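Local coordinates for Mlr6093 protein (Mesorhizobium loti, PDB 2QJ8) that probably acts as a zinc-dependent hydrolase of the succinylglutamate desuccinylase/aspartoacylase family, cleaving ester bonds or amide bonds other than peptide bonds, at residues A[105-110]-A[188-193]; A[97-102]-A[117-122]. All blocks are in the same frame, centred on the assembly; numbering follows the deposited sequence.

Interaction 1. Residues A[105-110]-A[188-193]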
# COMPACT_ATOMS: atom_id res chain seq x y z
N ASN A 105 -16.23 11.62 0.15
CA ASN A 105 -15.77 10.81 1.27
C ASN A 105 -17.02 10.60 2.09
O ASN A 105 -17.58 11.54 2.68
CB ASN A 105 -14.67 11.55 2.02
CG ASN A 105 -14.20 10.87 3.30
OD1 ASN A 105 -14.74 9.86 3.77
ND2 ASN A 105 -13.15 11.42 3.85
N LEU A 106 -17.49 9.36 2.05
CA LEU A 106 -18.72 8.91 2.69
C LEU A 106 -18.83 9.29 4.18
O LEU A 106 -19.91 9.67 4.65
CB LEU A 106 -18.85 7.38 2.50
CG LEU A 106 -19.98 6.62 3.18
CD1 LEU A 106 -21.30 7.18 2.71
CD2 LEU A 106 -19.88 5.11 2.89
N ASN A 107 -17.72 9.19 4.88
CA ASN A 107 -17.63 9.54 6.29
C ASN A 107 -17.90 11.02 6.52
O ASN A 107 -18.73 11.33 7.40
CB ASN A 107 -16.26 9.11 6.85
CG ASN A 107 -16.14 9.31 8.35
OD1 ASN A 107 -15.99 10.43 8.83
ND2 ASN A 107 -16.13 8.20 9.09
N ARG A 108 -17.30 11.92 5.73
CA ARG A 108 -17.52 13.36 5.96
C ARG A 108 -18.91 13.87 5.58
O ARG A 108 -19.30 14.96 6.04
CB ARG A 108 -16.43 14.32 5.41
CG ARG A 108 -16.11 14.24 3.95
CD ARG A 108 -15.49 15.52 3.35
NE ARG A 108 -14.75 15.24 2.10
CZ ARG A 108 -15.27 14.96 0.90
NH1 ARG A 108 -16.60 14.89 0.68
NH2 ARG A 108 -14.45 14.69 -0.12
N VAL A 109 -19.69 13.10 4.80
CA VAL A 109 -21.06 13.53 4.42
C VAL A 109 -22.19 13.13 5.38
O VAL A 109 -23.30 13.60 5.21
CB VAL A 109 -21.43 13.09 2.98
CG1 VAL A 109 -20.32 13.50 2.01
CG2 VAL A 109 -21.72 11.63 2.92
N PHE A 110 -21.92 12.30 6.40
CA PHE A 110 -22.96 11.91 7.40
C PHE A 110 -23.59 13.15 8.03
O PHE A 110 -22.88 14.11 8.27
CB PHE A 110 -22.42 11.01 8.53
CG PHE A 110 -22.54 9.54 8.25
CD1 PHE A 110 -21.68 8.93 7.34
CD2 PHE A 110 -23.46 8.77 8.93
CE1 PHE A 110 -21.76 7.59 7.07
CE2 PHE A 110 -23.55 7.41 8.70
CZ PHE A 110 -22.70 6.80 7.75
N ASP A 188 -15.88 16.42 10.50
CA ASP A 188 -17.10 16.62 9.74
C ASP A 188 -17.71 15.27 9.44
O ASP A 188 -16.99 14.28 9.31
CB ASP A 188 -16.86 17.37 8.42
CG ASP A 188 -16.54 18.85 8.63
OD1 ASP A 188 -16.60 19.36 9.77
OD2 ASP A 188 -16.23 19.51 7.61
N GLY A 189 -19.03 15.22 9.46
CA GLY A 189 -19.73 14.01 9.16
C GLY A 189 -20.02 13.04 10.30
O GLY A 189 -20.79 13.36 11.21
N MSE A 190 -19.37 11.88 10.25
CA MSE A 190 -19.65 10.80 11.19
C MSE A 190 -19.27 11.15 12.63
O MSE A 190 -20.03 10.86 13.55
CB MSE A 190 -18.93 9.51 10.75
CG MSE A 190 -19.52 8.24 11.32
SE MSE A 190 -18.77 6.58 10.57
CE MSE A 190 -19.01 6.90 8.66
N PHE A 191 -18.12 11.77 12.82
CA PHE A 191 -17.68 12.13 14.16
C PHE A 191 -18.68 13.10 14.78
O PHE A 191 -19.21 12.83 15.84
CB PHE A 191 -16.28 12.74 14.15
CG PHE A 191 -15.74 13.04 15.52
CD1 PHE A 191 -16.13 14.18 16.23
CD2 PHE A 191 -14.85 12.15 16.12
CE1 PHE A 191 -15.63 14.43 17.50
CE2 PHE A 191 -14.36 12.40 17.39
CZ PHE A 191 -14.75 13.54 18.08
N ASP A 192 -18.93 14.21 14.10
CA ASP A 192 -19.91 15.19 14.59
C ASP A 192 -21.27 14.60 14.85
O ASP A 192 -21.92 14.93 15.82
CB ASP A 192 -20.08 16.35 13.60
CG ASP A 192 -18.95 17.35 13.65
OD1 ASP A 192 -18.02 17.21 14.49
OD2 ASP A 192 -18.98 18.29 12.83
N THR A 193 -21.69 13.70 13.97
CA THR A 193 -23.00 13.05 14.10
C THR A 193 -23.12 12.17 15.34
O THR A 193 -23.99 12.38 16.16
CB THR A 193 -23.32 12.22 12.81
OG1 THR A 193 -23.54 13.15 11.75
CG2 THR A 193 -24.59 11.39 12.99
O HOH W 1 -16.29 12.27 10.61
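N107 meets the start of helix 190-197 with both its carbonyl and its side chain. Its O takes the amide of M190, N to O 3.0 Å, a bent bond (134° at the hydrogen) with the donor tilted out of the carbonyl plane. With CG anti to the backbone N (chi1 -174°), the N107 side chain crosses that of M190, a selenomethionine, at about a right angle. N107 ND2 lies 3.2 Å from M190 CE in one of two modelled conformers, so this approach is uncertain in detail. OD1 accepts from a water that also donates to D188 O and takes the amide of F191, water O to F191 N 2.9 Å. With an alanine in place of N107, that water would probably lose one of its acceptors and a gap would open beside the M190 side chain. Next comes R108, whose CA approaches D188 O at 3.5 Å. Here G189, at the N-cap position, fits closely against the type I turn N107 to F110; a CB on it would collide with N107 O and R108 CA. F110 closes the turn: its O lies 3.3 Å from G189 CA. The F110 and M190 side chains lie side by side, pointing the same way. In that same conformer CG and SE of M190 stand over one ring face, SE 4.9 Å from the F110 centroid, a distant Met-aromatic contact. CB of F110 faces the hydroxyl of T193, which bonds G189 O from above the carbonyl plane (OG1 to O 2.8 Å). Behind this contact F110 packs on A123, I126 and S127 of helix 118-129, while M190 rests on F202 of strand 201-208.

Interaction 2. Residues A[97-102]-A[117-122]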
# COMPACT_ATOMS: atom_id res chain seq x y z
N ARG A 97 -10.02 5.88 -2.96
CA ARG A 97 -10.16 6.26 -1.57
C ARG A 97 -11.60 6.61 -1.28
O ARG A 97 -12.16 6.16 -0.32
CB ARG A 97 -9.29 7.44 -1.19
CG ARG A 97 -9.44 7.75 0.31
CD ARG A 97 -8.22 8.35 0.87
NE ARG A 97 -8.31 8.44 2.32
CZ ARG A 97 -8.13 7.43 3.18
NH1 ARG A 97 -7.90 6.18 2.77
NH2 ARG A 97 -8.24 7.67 4.47
N ASN A 98 -12.20 7.41 -2.15
CA ASN A 98 -13.57 7.82 -1.97
C ASN A 98 -14.49 7.28 -3.05
O ASN A 98 -14.05 6.62 -4.00
CB ASN A 98 -13.56 9.34 -1.84
CG ASN A 98 -12.81 9.78 -0.57
OD1 ASN A 98 -12.99 9.20 0.50
ND2 ASN A 98 -11.92 10.74 -0.71
N THR A 99 -15.77 7.55 -2.87
CA THR A 99 -16.79 7.05 -3.77
C THR A 99 -16.50 7.50 -5.21
O THR A 99 -16.41 8.70 -5.47
CB THR A 99 -18.16 7.54 -3.32
OG1 THR A 99 -18.32 7.26 -1.93
CG2 THR A 99 -19.29 6.89 -4.13
N PRO A 100 -16.31 6.54 -6.13
CA PRO A 100 -15.99 6.93 -7.50
C PRO A 100 -17.09 7.66 -8.27
O PRO A 100 -16.77 8.44 -9.16
CB PRO A 100 -15.66 5.59 -8.17
CG PRO A 100 -16.39 4.59 -7.38
CD PRO A 100 -16.33 5.07 -5.98
N ILE A 101 -18.36 7.43 -7.93
CA ILE A 101 -19.47 8.08 -8.66
C ILE A 101 -19.58 9.58 -8.42
O ILE A 101 -19.68 10.36 -9.37
CB ILE A 101 -20.84 7.41 -8.35
CG1 ILE A 101 -20.84 5.98 -8.93
CG2 ILE A 101 -22.00 8.19 -8.96
CD1 ILE A 101 -22.12 5.24 -8.70
N ASP A 102 -19.56 9.97 -7.14
CA ASP A 102 -19.73 11.39 -6.74
C ASP A 102 -18.47 12.08 -6.21
O ASP A 102 -18.50 13.28 -5.95
CB ASP A 102 -20.92 11.56 -5.76
CG ASP A 102 -20.75 10.81 -4.46
OD1 ASP A 102 -19.75 10.12 -4.27
OD2 ASP A 102 -21.67 10.88 -3.62
N SER A 117 -26.63 12.74 -3.66
CA SER A 117 -25.80 11.85 -4.48
C SER A 117 -25.59 10.47 -3.78
O SER A 117 -25.96 10.31 -2.62
CB SER A 117 -24.46 12.53 -4.70
OG SER A 117 -23.85 12.65 -3.44
N VAL A 118 -24.97 9.50 -4.46
CA VAL A 118 -24.84 8.13 -3.89
C VAL A 118 -24.24 8.09 -2.48
O VAL A 118 -24.80 7.45 -1.62
CB VAL A 118 -24.15 7.08 -4.84
CG1 VAL A 118 -22.66 7.40 -5.08
CG2 VAL A 118 -24.34 5.66 -4.29
N SER A 119 -23.13 8.80 -2.24
CA SER A 119 -22.51 8.83 -0.89
C SER A 119 -23.47 9.32 0.20
O SER A 119 -23.53 8.74 1.30
CB SER A 119 -21.26 9.71 -0.86
OG SER A 119 -20.39 9.33 -1.90
N GLU A 120 -24.26 10.33 -0.14
CA GLU A 120 -25.26 10.92 0.75
C GLU A 120 -26.43 9.98 1.03
O GLU A 120 -26.94 9.96 2.16
CB GLU A 120 -25.80 12.22 0.14
CG GLU A 120 -24.75 13.28 -0.14
CD GLU A 120 -25.37 14.50 -0.73
OE1 GLU A 120 -25.86 15.34 0.04
OE2 GLU A 120 -25.35 14.62 -1.97
N ARG A 121 -26.86 9.20 0.02
CA ARG A 121 -27.91 8.18 0.22
C ARG A 121 -27.41 7.01 1.07
O ARG A 121 -28.18 6.46 1.87
CB ARG A 121 -28.50 7.67 -1.11
CG ARG A 121 -29.11 8.78 -1.98
CD ARG A 121 -30.00 8.24 -3.11
NE ARG A 121 -29.30 7.34 -4.03
CZ ARG A 121 -28.43 7.71 -4.97
NH1 ARG A 121 -28.11 8.97 -5.15
NH2 ARG A 121 -27.87 6.79 -5.74
N ILE A 122 -26.14 6.62 0.91
CA ILE A 122 -25.55 5.56 1.75
C ILE A 122 -25.54 6.01 3.21
O ILE A 122 -25.97 5.26 4.09
CB ILE A 122 -24.12 5.14 1.31
CG1 ILE A 122 -24.17 4.49 -0.09
CG2 ILE A 122 -23.49 4.10 2.37
CD1 ILE A 122 -22.85 4.41 -0.79
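D102 and S117 both turn their side chains into the crowded position between backbone N and carbonyl carbon (chi1 62° and 64°), which brings the D102 carboxylate up to the S117 hydroxyl at the N-terminus of helix 118-129. S117 holds the N-cap position, but its side chain makes no capping bond; instead, D102 from the preceding loop receives a first-turn amide, S119 N to D102 OD2 2.9 Å, from above the carboxylate plane. Two hydroxyls crowd the same carboxylate: S117 OG lies 2.8 Å from D102 OD2, and S119 OG is about equally near D102 OD1 and OD2, 2.6 Å from each. The negative charge at the amino end of a helix is probably stabilised by its dipole. E120 reaches back to the amide of S117, N to OE2 2.8 Å, and its carboxylate is also salt-bridged to K104. Beside the polar cluster, V118 offers CG1 to the loop, where it meets I101 CB at 3.7 Å, while V118 itself packs on L33 of strand 33-42. S119 OG also lies 2.9 Å from OG1 of T99, three residues before D102.

Both contacts involve the long loop between helices 89-94 and 118-129, and their segments alternate along the chain. Interaction 2 fastens the early part of that loop to the start of helix 118-129, near in sequence; interaction 1 ties its later part to helix 190-197, far along the chain and nearer the chain's centre. Each is partly buried, yet the chemistry differs: a carboxylate taking a helix amide and crowded by hydroxyls in interaction 2, against backbone carbonyls, a bridging water and an aromatic ring under selenium in interaction 1. They meet mainly where L106, and beside it V109, pack on the first turn of helix 118-129, L106 CD1 lying 3.1 Å from S119 O, so this helix, half of interaction 2, also backs the 105-110 side of interaction 1.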